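Local coordinates for outer membrane protein SusF (Bacteroides thetaiotaomicron, PDB 4FE9) that binds starch at the bacterial cell surface through its carbohydrate-binding modules, ahead of starch transport into the periplasm for degradation, at residues Thr99-Ala107 with Asp222-Ala230; Phe319-Ser329 with Val354-Phe365. One frame throughout, in Å; residues are numbered along the deposited sequence.

Within the N-terminal Ig-like region the chain runs through helix 92-102 and the turn behind it, then adds strands 111-122 and 128-141 to the same sheet before entering the first carbohydrate-binding module. Contact 1 closes this long loop: strand 222-224 and the residues after it come back against the helix end, tying the N-terminal region to the edge of that module's sheet. Contact 2 opens only later, in the second module, and closes a much shorter loop, laying 319-329 over the hairpin of strands 348-357 and 360-366. The two loops therefore follow in series, neither nested nor crossed; the centres of contacts 1 and 2 are about 29 Å apart, and the contacts do not touch.

Contact 1 (Thr99-Ala107 with Asp222-Ala230); sequences TQEAYKSRA and DNFVSWTNA
F224 pushes its ring against the end of helix 92-102, where a Schellman motif with K104 at positive phi turns the chain out of the helix. This is an interdomain joint: strand 222-224 is the outermost strand in the sheet of the first carbohydrate-binding module, and the helix belongs to the preceding Ig-like region. The ring meets the helix end with its rim. Its CZ lies 3.3 Å from the Q100 carbonyl O, near the ring plane, so the positive rim of the aromatic probably suits the oxygen, which also accepts from S105 N. The E101 carboxylate comes to the same rim, OE2 3.3 Å from F224 CE2, its plane turned 80° from the ring. R251, on the neighbouring strand 251-256, makes a cation-pi contact with F224.

At V225 the grip becomes polar. R106 NH1 donates to V225 O over 2.8 Å; the oxygen lies almost in the guanidinium plane, but the donor is tilted 27° from the carbonyl plane. The arginine reaches it by bringing CG to 3.3 Å from F224 CD1 and then bending at chi3. Its NE is taken by Q100 OE1, whose amide is itself anchored through NE2 to D96, so Q100, together with the bond to V225 O, probably limits rotation of the guanidinium. S226 CA borders that group at its edge.

W227 then supplies a flat lid: the guanidinium stacks on the indole with planes at 21°, an off-centre cation-pi contact with R106 CZ 4.2 Å from the centroid of the six-membered ring. One water finishes the joint, accepting from R106 NH1 at 3.2 Å and from W227 N, and lying 3.2 Å from T228 OG1.

Contact 2 (Phe319-Ser329 with Val354-Phe365); sequences FGFVDAISQES and VSVIGDDKVIEF
The hairpin of strands 348-357 and 360-366, turned by a type II' beta turn from I357 to D360, forms one edge of the sheet in the second starch-binding module, and 319-329 packs on it as an irregular loop leading into helix 327-333. F319 plugs the hairpin end of the contact. Its CG sits between the backbone N and the carbonyl carbon (chi1 56°), which sends the ring toward both strands: CZ reaches V356 CG2 at 3.4 Å, while V354 CG1 and I363 CD1 come to the ring edge. Over one face lies the aliphatic part of K361, a CH-pi contact with CD 4.2 Å from the ring centroid. With an alanine in place of F319, a gap is likely to open between V354, V356 and I363, and the K361 chain to lose the ring it lies on.

Farther along, V322 CG2 approaches I363 CD1, and A324 joins strand 360-366 through a weak bond from I363 N to A324 O and a water that accepts from A324 N and donates to K361 O. At S326, the N-cap of the helix, the E364 carboxylate accepts from S326 N at 3.0 Å, OE1 using its syn lone pair. The serine's own OG turns instead to E328 OE1. One turn on, S329 OG takes the F365 amide at 3.1 Å.

Apolar packing thus closes one end of the contact, and polar bonds fasten the other; E364 OE1 also lies 2.8 Å from I363 O, so the acid may well carry a proton here, and a negative charge facing the helix start is not to be assumed.

Contact 1 (Thr99-Ala107 with Asp222-Ala230)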
loop_
_atom_site.group_PDB
_atom_site.type_symbol
_atom_site.label_atom_id
_atom_site.label_comp_id
_atom_site.label_asym_id
_atom_site.label_seq_id
_atom_site.Cartn_x
_atom_site.Cartn_y
_atom_site.Cartn_z
ATOM N N THR A 99 3.759 4.591 -22.982
ATOM C CA THR A 99 3.415 3.202 -22.695
ATOM C C THR A 99 3.892 2.837 -21.266
ATOM O O THR A 99 3.155 2.203 -20.483
ATOM C CB THR A 99 4.089 2.208 -23.743
ATOM O OG1 THR A 99 3.545 2.440 -25.052
ATOM C CG2 THR A 99 3.796 0.739 -23.353
ATOM N N GLN A 100 5.077 3.329 -20.902
ATOM C CA GLN A 100 5.685 2.939 -19.627
ATOM C C GLN A 100 4.979 3.652 -18.466
ATOM O O GLN A 100 4.610 3.030 -17.519
ATOM C CB GLN A 100 7.201 3.213 -19.656
ATOM C CG GLN A 100 7.970 2.352 -20.710
ATOM C CD GLN A 100 9.488 2.551 -20.651
ATOM O OE1 GLN A 100 10.042 2.698 -19.592
ATOM N NE2 GLN A 100 10.152 2.461 -21.801
ATOM N N GLU A 101 4.572 4.887 -18.692
ATOM C CA GLU A 101 3.674 5.587 -17.753
ATOM C C GLU A 101 2.320 4.923 -17.562
ATOM O O GLU A 101 1.934 4.619 -16.438
ATOM C CB GLU A 101 3.485 7.039 -18.161
ATOM C CG GLU A 101 4.753 7.820 -18.070
ATOM C CD GLU A 101 5.093 8.213 -16.619
ATOM O OE1 GLU A 101 4.279 7.915 -15.689
ATOM O OE2 GLU A 101 6.171 8.835 -16.416
ATOM N N ALA A 102 1.639 4.615 -18.660
ATOM C CA ALA A 102 0.361 3.924 -18.576
ATOM C C ALA A 102 0.433 2.706 -17.687
ATOM O O ALA A 102 -0.530 2.403 -16.990
ATOM C CB ALA A 102 -0.131 3.533 -19.948
ATOM N N TYR A 103 1.503 1.908 -17.838
ATOM C CA TYR A 103 1.596 0.648 -17.114
ATOM C C TYR A 103 2.420 0.760 -15.828
ATOM O O TYR A 103 2.692 -0.239 -15.181
ATOM C CB TYR A 103 2.145 -0.474 -18.018
ATOM C CG TYR A 103 1.132 -0.980 -19.045
ATOM C CD1 TYR A 103 0.228 -1.981 -18.712
ATOM C CD2 TYR A 103 1.011 -0.363 -20.298
ATOM C CE1 TYR A 103 -0.762 -2.403 -19.616
ATOM C CE2 TYR A 103 0.048 -0.805 -21.236
ATOM C CZ TYR A 103 -0.849 -1.818 -20.860
ATOM O OH TYR A 103 -1.797 -2.274 -21.743
ATOM N N LYS A 104 2.880 1.976 -15.521
ATOM C CA LYS A 104 3.830 2.222 -14.397
ATOM C C LYS A 104 4.967 1.211 -14.366
ATOM O O LYS A 104 5.293 0.672 -13.306
ATOM C CB LYS A 104 3.092 2.189 -13.054
ATOM C CG LYS A 104 2.038 3.286 -12.894
ATOM C CD LYS A 104 2.669 4.558 -12.355
ATOM C CE LYS A 104 1.647 5.679 -12.244
ATOM N NZ LYS A 104 1.664 6.500 -13.469
ATOM N N SER A 105 5.572 0.943 -15.526
ATOM C CA SER A 105 6.538 -0.140 -15.617
ATOM C C SER A 105 7.452 0.006 -16.816
ATOM O O SER A 105 6.989 0.283 -17.953
ATOM C CB SER A 105 5.804 -1.464 -15.658
ATOM O OG SER A 105 6.656 -2.513 -15.980
ATOM N N ARG A 106 8.752 -0.202 -16.591
ATOM C CA ARG A 106 9.675 -0.331 -17.672
ATOM C C ARG A 106 9.892 -1.771 -18.098
ATOM O O ARG A 106 10.718 -2.036 -18.957
ATOM C CB ARG A 106 10.982 0.328 -17.336
ATOM C CG ARG A 106 10.796 1.720 -16.674
ATOM C CD ARG A 106 12.128 2.489 -16.698
ATOM N NE ARG A 106 12.460 2.882 -18.051
ATOM C CZ ARG A 106 13.585 3.484 -18.418
ATOM N NH1 ARG A 106 14.471 3.882 -17.508
ATOM N NH2 ARG A 106 13.817 3.717 -19.716
ATOM N N ALA A 107 9.109 -2.689 -17.545
ATOM C CA ALA A 107 9.357 -4.117 -17.782
ATOM C C ALA A 107 9.325 -4.394 -19.313
ATOM O O ALA A 107 8.497 -3.812 -20.039
ATOM C CB ALA A 107 8.311 -4.929 -17.090
ATOM N N ASP A 222 8.776 9.231 -6.210
ATOM C CA ASP A 222 8.003 8.133 -6.828
ATOM C C ASP A 222 8.110 8.266 -8.350
ATOM O O ASP A 222 7.543 9.194 -8.935
ATOM C CB ASP A 222 6.536 8.205 -6.375
ATOM C CG ASP A 222 5.623 7.119 -7.042
ATOM O OD1 ASP A 222 6.115 6.213 -7.796
ATOM O OD2 ASP A 222 4.420 7.123 -6.711
ATOM N N ASN A 223 9.015 7.491 -8.945
ATOM C CA ASN A 223 9.311 7.655 -10.356
ATOM C C ASN A 223 10.015 6.443 -10.958
ATOM O O ASN A 223 10.247 5.457 -10.279
ATOM C CB ASN A 223 10.154 8.898 -10.571
ATOM C CG ASN A 223 9.841 9.582 -11.894
ATOM O OD1 ASN A 223 9.290 8.968 -12.812
ATOM N ND2 ASN A 223 10.206 10.846 -12.001
ATOM N N PHE A 224 10.431 6.576 -12.209
ATOM C CA PHE A 224 11.126 5.516 -12.906
ATOM C C PHE A 224 12.589 5.525 -12.550
ATOM O O PHE A 224 13.189 6.587 -12.380
ATOM C CB PHE A 224 10.958 5.690 -14.431
ATOM C CG PHE A 224 9.596 5.274 -14.939
ATOM C CD1 PHE A 224 9.197 3.954 -14.871
ATOM C CD2 PHE A 224 8.668 6.237 -15.363
ATOM C CE1 PHE A 224 7.898 3.579 -15.237
ATOM C CE2 PHE A 224 7.396 5.859 -15.823
ATOM C CZ PHE A 224 7.034 4.530 -15.812
ATOM N N VAL A 225 13.206 4.360 -12.607
ATOM C CA VAL A 225 14.657 4.265 -12.537
ATOM C C VAL A 225 15.264 4.306 -13.910
ATOM O O VAL A 225 14.859 3.553 -14.781
ATOM C CB VAL A 225 15.060 2.950 -11.851
ATOM C CG1 VAL A 225 16.595 2.789 -11.844
ATOM C CG2 VAL A 225 14.491 2.914 -10.455
ATOM N N SER A 226 16.380 5.006 -14.038
ATOM C CA SER A 226 17.093 5.078 -15.274
ATOM C C SER A 226 18.456 4.375 -15.151
ATOM O O SER A 226 19.075 4.392 -14.070
ATOM C CB SER A 226 17.316 6.545 -15.641
ATOM O OG SER A 226 18.294 6.650 -16.651
ATOM N N TRP A 227 18.903 3.753 -16.236
ATOM C CA TRP A 227 20.200 3.117 -16.267
ATOM C C TRP A 227 21.090 3.740 -17.279
ATOM O O TRP A 227 22.107 3.167 -17.655
ATOM C CB TRP A 227 20.082 1.602 -16.542
ATOM C CG TRP A 227 19.254 1.261 -17.761
ATOM C CD1 TRP A 227 19.694 1.152 -19.055
ATOM C CD2 TRP A 227 17.885 0.897 -17.771
ATOM N NE1 TRP A 227 18.660 0.757 -19.870
ATOM C CE2 TRP A 227 17.547 0.567 -19.101
ATOM C CE3 TRP A 227 16.880 0.870 -16.789
ATOM C CZ2 TRP A 227 16.279 0.196 -19.464
ATOM C CZ3 TRP A 227 15.648 0.477 -17.147
ATOM C CH2 TRP A 227 15.326 0.218 -18.506
ATOM N N THR A 228 20.693 4.902 -17.780
ATOM C CA THR A 228 21.467 5.556 -18.820
ATOM C C THR A 228 21.850 6.984 -18.452
ATOM O O THR A 228 21.006 7.855 -18.403
ATOM C CB THR A 228 20.721 5.568 -20.181
ATOM O OG1 THR A 228 20.115 4.280 -20.418
ATOM C CG2 THR A 228 21.728 5.866 -21.315
ATOM N N ASN A 229 23.114 7.188 -18.130
ATOM C CA ASN A 229 23.568 8.445 -17.517
ATOM C C ASN A 229 22.713 8.904 -16.341
ATOM O O ASN A 229 22.287 10.053 -16.311
ATOM C CB ASN A 229 23.572 9.569 -18.559
ATOM C CG ASN A 229 24.787 9.527 -19.445
ATOM O OD1 ASN A 229 24.709 9.107 -20.612
ATOM N ND2 ASN A 229 25.943 9.905 -18.886
ATOM N N ALA A 230 22.387 7.990 -15.439
ATOM C CA ALA A 230 21.394 8.247 -14.410
ATOM C C ALA A 230 21.831 9.413 -13.534
ATOM O O ALA A 230 23.014 9.555 -13.239
ATOM C CB ALA A 230 21.162 7.012 -13.559
HETATM O O HOH W 1 17.321 4.450 -18.848
#

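Contact 2 (Phe319-Ser329 with Val354-Phe365)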
loop_
_atom_site.group_PDB
_atom_site.type_symbol
_atom_site.label_atom_id
_atom_site.label_comp_id
_atom_site.label_asym_id
_atom_site.label_seq_id
_atom_site.Cartn_x
_atom_site.Cartn_y
_atom_site.Cartn_z
ATOM N N PHE A 319 -7.457 10.674 12.222
ATOM C CA PHE A 319 -8.019 10.118 11.002
ATOM C C PHE A 319 -9.207 9.221 11.319
ATOM O O PHE A 319 -9.344 8.722 12.440
ATOM C CB PHE A 319 -6.960 9.335 10.212
ATOM C CG PHE A 319 -6.300 8.228 11.002
ATOM C CD1 PHE A 319 -6.701 6.896 10.838
ATOM C CD2 PHE A 319 -5.185 8.496 11.796
ATOM C CE1 PHE A 319 -6.078 5.859 11.559
ATOM C CE2 PHE A 319 -4.609 7.490 12.587
ATOM C CZ PHE A 319 -5.027 6.161 12.449
ATOM N N GLY A 320 -10.052 8.999 10.321
ATOM C CA GLY A 320 -11.236 8.178 10.494
ATOM C C GLY A 320 -11.335 7.145 9.389
ATOM O O GLY A 320 -10.471 6.250 9.270
ATOM N N PHE A 321 -12.330 7.309 8.519
ATOM C CA PHE A 321 -12.430 6.460 7.338
ATOM C C PHE A 321 -11.196 6.687 6.420
ATOM O O PHE A 321 -10.778 7.826 6.194
ATOM C CB PHE A 321 -13.744 6.750 6.586
ATOM C CG PHE A 321 -13.993 5.841 5.434
ATOM C CD1 PHE A 321 -14.628 4.613 5.625
ATOM C CD2 PHE A 321 -13.534 6.175 4.151
ATOM C CE1 PHE A 321 -14.710 3.672 4.581
ATOM C CE2 PHE A 321 -13.755 5.311 3.068
ATOM C CZ PHE A 321 -14.326 4.036 3.292
ATOM N N VAL A 322 -10.544 5.592 6.035
ATOM C CA VAL A 322 -9.392 5.650 5.152
ATOM C C VAL A 322 -9.578 4.652 4.010
ATOM O O VAL A 322 -10.450 3.805 4.066
ATOM C CB VAL A 322 -8.060 5.308 5.907
ATOM C CG1 VAL A 322 -7.883 6.191 7.119
ATOM C CG2 VAL A 322 -8.035 3.850 6.304
ATOM N N ASP A 323 -8.662 4.660 3.050
ATOM C CA ASP A 323 -8.842 3.841 1.855
ATOM C C ASP A 323 -8.513 2.349 2.017
ATOM O O ASP A 323 -9.203 1.509 1.463
ATOM C CB ASP A 323 -8.094 4.437 0.673
ATOM C CG ASP A 323 -9.023 5.156 -0.293
ATOM O OD1 ASP A 323 -9.355 6.346 -0.023
ATOM O OD2 ASP A 323 -9.500 4.498 -1.270
ATOM N N ALA A 324 -7.488 2.014 2.799
ATOM C CA ALA A 324 -7.111 0.595 2.940
ATOM C C ALA A 324 -7.918 -0.086 4.056
ATOM O O ALA A 324 -7.409 -0.307 5.191
ATOM C CB ALA A 324 -5.587 0.437 3.161
ATOM N N ILE A 325 -9.214 -0.259 3.801
ATOM C CA ILE A 325 -10.059 -1.107 4.636
ATOM C C ILE A 325 -10.585 -2.282 3.804
ATOM O O ILE A 325 -11.191 -2.078 2.770
ATOM C CB ILE A 325 -11.247 -0.294 5.241
ATOM C CG1 ILE A 325 -10.720 0.933 6.005
ATOM C CG2 ILE A 325 -12.112 -1.183 6.156
ATOM C CD1 ILE A 325 -11.797 1.797 6.653
ATOM N N SER A 326 -10.095 -3.463 4.114
ATOM C CA SER A 326 -10.695 -4.718 3.684
ATOM C C SER A 326 -12.170 -4.581 3.257
ATOM O O SER A 326 -12.990 -4.002 3.990
ATOM C CB SER A 326 -10.620 -5.708 4.830
ATOM O OG SER A 326 -10.201 -6.946 4.372
ATOM N N GLN A 327 -12.538 -5.278 2.177
ATOM C CA GLN A 327 -13.957 -5.569 1.919
ATOM C C GLN A 327 -14.545 -6.460 3.025
ATOM O O GLN A 327 -15.672 -6.227 3.478
ATOM C CB GLN A 327 -14.165 -6.216 0.527
ATOM C CG GLN A 327 -15.672 -6.323 0.078
ATOM C CD GLN A 327 -16.419 -4.970 0.151
ATOM O OE1 GLN A 327 -15.984 -3.973 -0.419
ATOM N NE2 GLN A 327 -17.509 -4.939 0.902
ATOM N N GLU A 328 -13.742 -7.428 3.495
ATOM C CA GLU A 328 -14.076 -8.238 4.687
ATOM C C GLU A 328 -14.516 -7.373 5.842
ATOM O O GLU A 328 -15.583 -7.574 6.394
ATOM C CB GLU A 328 -12.883 -9.094 5.130
ATOM C CG GLU A 328 -12.543 -10.237 4.192
ATOM C CD GLU A 328 -11.730 -9.775 2.940
ATOM O OE1 GLU A 328 -11.740 -8.552 2.601
ATOM O OE2 GLU A 328 -11.129 -10.647 2.271
ATOM N N SER A 329 -13.662 -6.437 6.238
ATOM C CA SER A 329 -13.960 -5.601 7.368
ATOM C C SER A 329 -15.265 -4.934 7.126
ATOM O O SER A 329 -16.030 -4.685 8.067
ATOM C CB SER A 329 -12.876 -4.525 7.565
ATOM O OG SER A 329 -11.663 -5.110 7.945
ATOM N N VAL A 354 -5.240 -1.439 13.705
ATOM C CA VAL A 354 -4.900 -0.176 13.037
ATOM C C VAL A 354 -3.358 -0.094 12.785
ATOM O O VAL A 354 -2.538 -0.459 13.656
ATOM C CB VAL A 354 -5.323 1.058 13.855
ATOM C CG1 VAL A 354 -4.991 2.359 13.082
ATOM C CG2 VAL A 354 -6.806 1.023 14.218
ATOM N N SER A 355 -2.979 0.301 11.585
ATOM C CA SER A 355 -1.567 0.439 11.245
ATOM C C SER A 355 -1.322 1.798 10.591
ATOM O O SER A 355 -2.111 2.241 9.753
ATOM C CB SER A 355 -1.150 -0.692 10.306
ATOM O OG SER A 355 0.235 -0.664 10.055
ATOM N N VAL A 356 -0.297 2.505 11.045
ATOM C CA VAL A 356 -0.002 3.865 10.555
ATOM C C VAL A 356 1.511 3.973 10.368
ATOM O O VAL A 356 2.283 3.829 11.335
ATOM C CB VAL A 356 -0.443 4.938 11.589
ATOM C CG1 VAL A 356 -0.086 6.365 11.115
ATOM C CG2 VAL A 356 -1.927 4.822 11.879
ATOM N N ILE A 357 1.949 4.060 9.132
ATOM C CA ILE A 357 3.329 4.373 8.888
ATOM C C ILE A 357 3.433 5.517 7.923
ATOM O O ILE A 357 2.841 5.475 6.847
ATOM C CB ILE A 357 4.095 3.176 8.370
ATOM C CG1 ILE A 357 4.181 2.106 9.445
ATOM C CG2 ILE A 357 5.534 3.594 7.959
ATOM C CD1 ILE A 357 4.083 0.709 8.908
ATOM N N GLY A 358 4.070 6.599 8.367
ATOM C CA GLY A 358 4.074 7.838 7.631
ATOM C C GLY A 358 2.668 8.267 7.257
ATOM O O GLY A 358 1.840 8.514 8.126
ATOM N N ASP A 359 2.372 8.192 5.959
ATOM C CA ASP A 359 1.066 8.603 5.411
ATOM C C ASP A 359 0.063 7.442 5.300
ATOM O O ASP A 359 -1.136 7.679 5.248
ATOM C CB ASP A 359 1.263 9.222 4.024
ATOM C CG ASP A 359 1.868 10.611 4.088
ATOM O OD1 ASP A 359 1.285 11.485 4.786
ATOM O OD2 ASP A 359 2.947 10.820 3.474
ATOM N N ASP A 360 0.575 6.221 5.088
ATOM C CA ASP A 360 -0.279 5.028 4.856
ATOM C C ASP A 360 -1.014 4.590 6.132
ATOM O O ASP A 360 -0.382 4.210 7.121
ATOM C CB ASP A 360 0.562 3.838 4.342
ATOM C CG ASP A 360 1.460 4.207 3.149
ATOM O OD1 ASP A 360 1.278 5.318 2.565
ATOM O OD2 ASP A 360 2.328 3.369 2.784
ATOM N N LYS A 361 -2.331 4.482 6.040
ATOM C CA LYS A 361 -3.130 3.972 7.136
ATOM C C LYS A 361 -3.915 2.711 6.722
ATOM O O LYS A 361 -4.377 2.598 5.572
ATOM C CB LYS A 361 -4.083 5.059 7.636
ATOM C CG LYS A 361 -3.381 6.318 8.108
ATOM C CD LYS A 361 -4.180 7.536 7.816
ATOM C CE LYS A 361 -3.392 8.798 8.132
ATOM N NZ LYS A 361 -3.831 9.902 7.241
ATOM N N VAL A 362 -3.996 1.743 7.631
ATOM C CA VAL A 362 -4.874 0.573 7.461
ATOM C C VAL A 362 -5.740 0.415 8.725
ATOM O O VAL A 362 -5.258 0.630 9.837
ATOM C CB VAL A 362 -4.036 -0.719 7.228
ATOM C CG1 VAL A 362 -4.912 -1.932 7.180
ATOM C CG2 VAL A 362 -3.228 -0.588 5.955
ATOM N N ILE A 363 -7.047 0.238 8.539
ATOM C CA ILE A 363 -7.944 -0.100 9.655
ATOM C C ILE A 363 -8.673 -1.378 9.314
ATOM O O ILE A 363 -9.103 -1.536 8.174
ATOM C CB ILE A 363 -8.947 1.016 9.889
ATOM C CG1 ILE A 363 -8.226 2.288 10.283
ATOM C CG2 ILE A 363 -10.000 0.613 10.936
ATOM C CD1 ILE A 363 -9.093 3.556 10.226
ATOM N N GLU A 364 -8.566 -2.390 10.190
ATOM C CA GLU A 364 -9.343 -3.640 10.045
ATOM C C GLU A 364 -10.249 -3.880 11.252
ATOM O O GLU A 364 -9.891 -3.521 12.382
ATOM C CB GLU A 364 -8.422 -4.841 9.837
ATOM C CG GLU A 364 -7.507 -4.719 8.616
ATOM C CD GLU A 364 -8.276 -4.833 7.273
ATOM O OE1 GLU A 364 -8.590 -3.782 6.646
ATOM O OE2 GLU A 364 -8.578 -5.972 6.867
ATOM N N PHE A 365 -11.488 -4.314 10.986
ATOM C CA PHE A 365 -12.349 -4.918 12.007
ATOM C C PHE A 365 -12.434 -6.397 11.821
ATOM O O PHE A 365 -12.655 -6.873 10.707
ATOM C CB PHE A 365 -13.735 -4.341 11.945
ATOM C CG PHE A 365 -13.850 -3.010 12.566
ATOM C CD1 PHE A 365 -12.993 -1.982 12.193
ATOM C CD2 PHE A 365 -14.840 -2.754 13.508
ATOM C CE1 PHE A 365 -13.095 -0.730 12.770
ATOM C CE2 PHE A 365 -14.962 -1.508 14.090
ATOM C CZ PHE A 365 -14.079 -0.484 13.730
HETATM O O HOH W 2 -5.622 4.307 3.236
#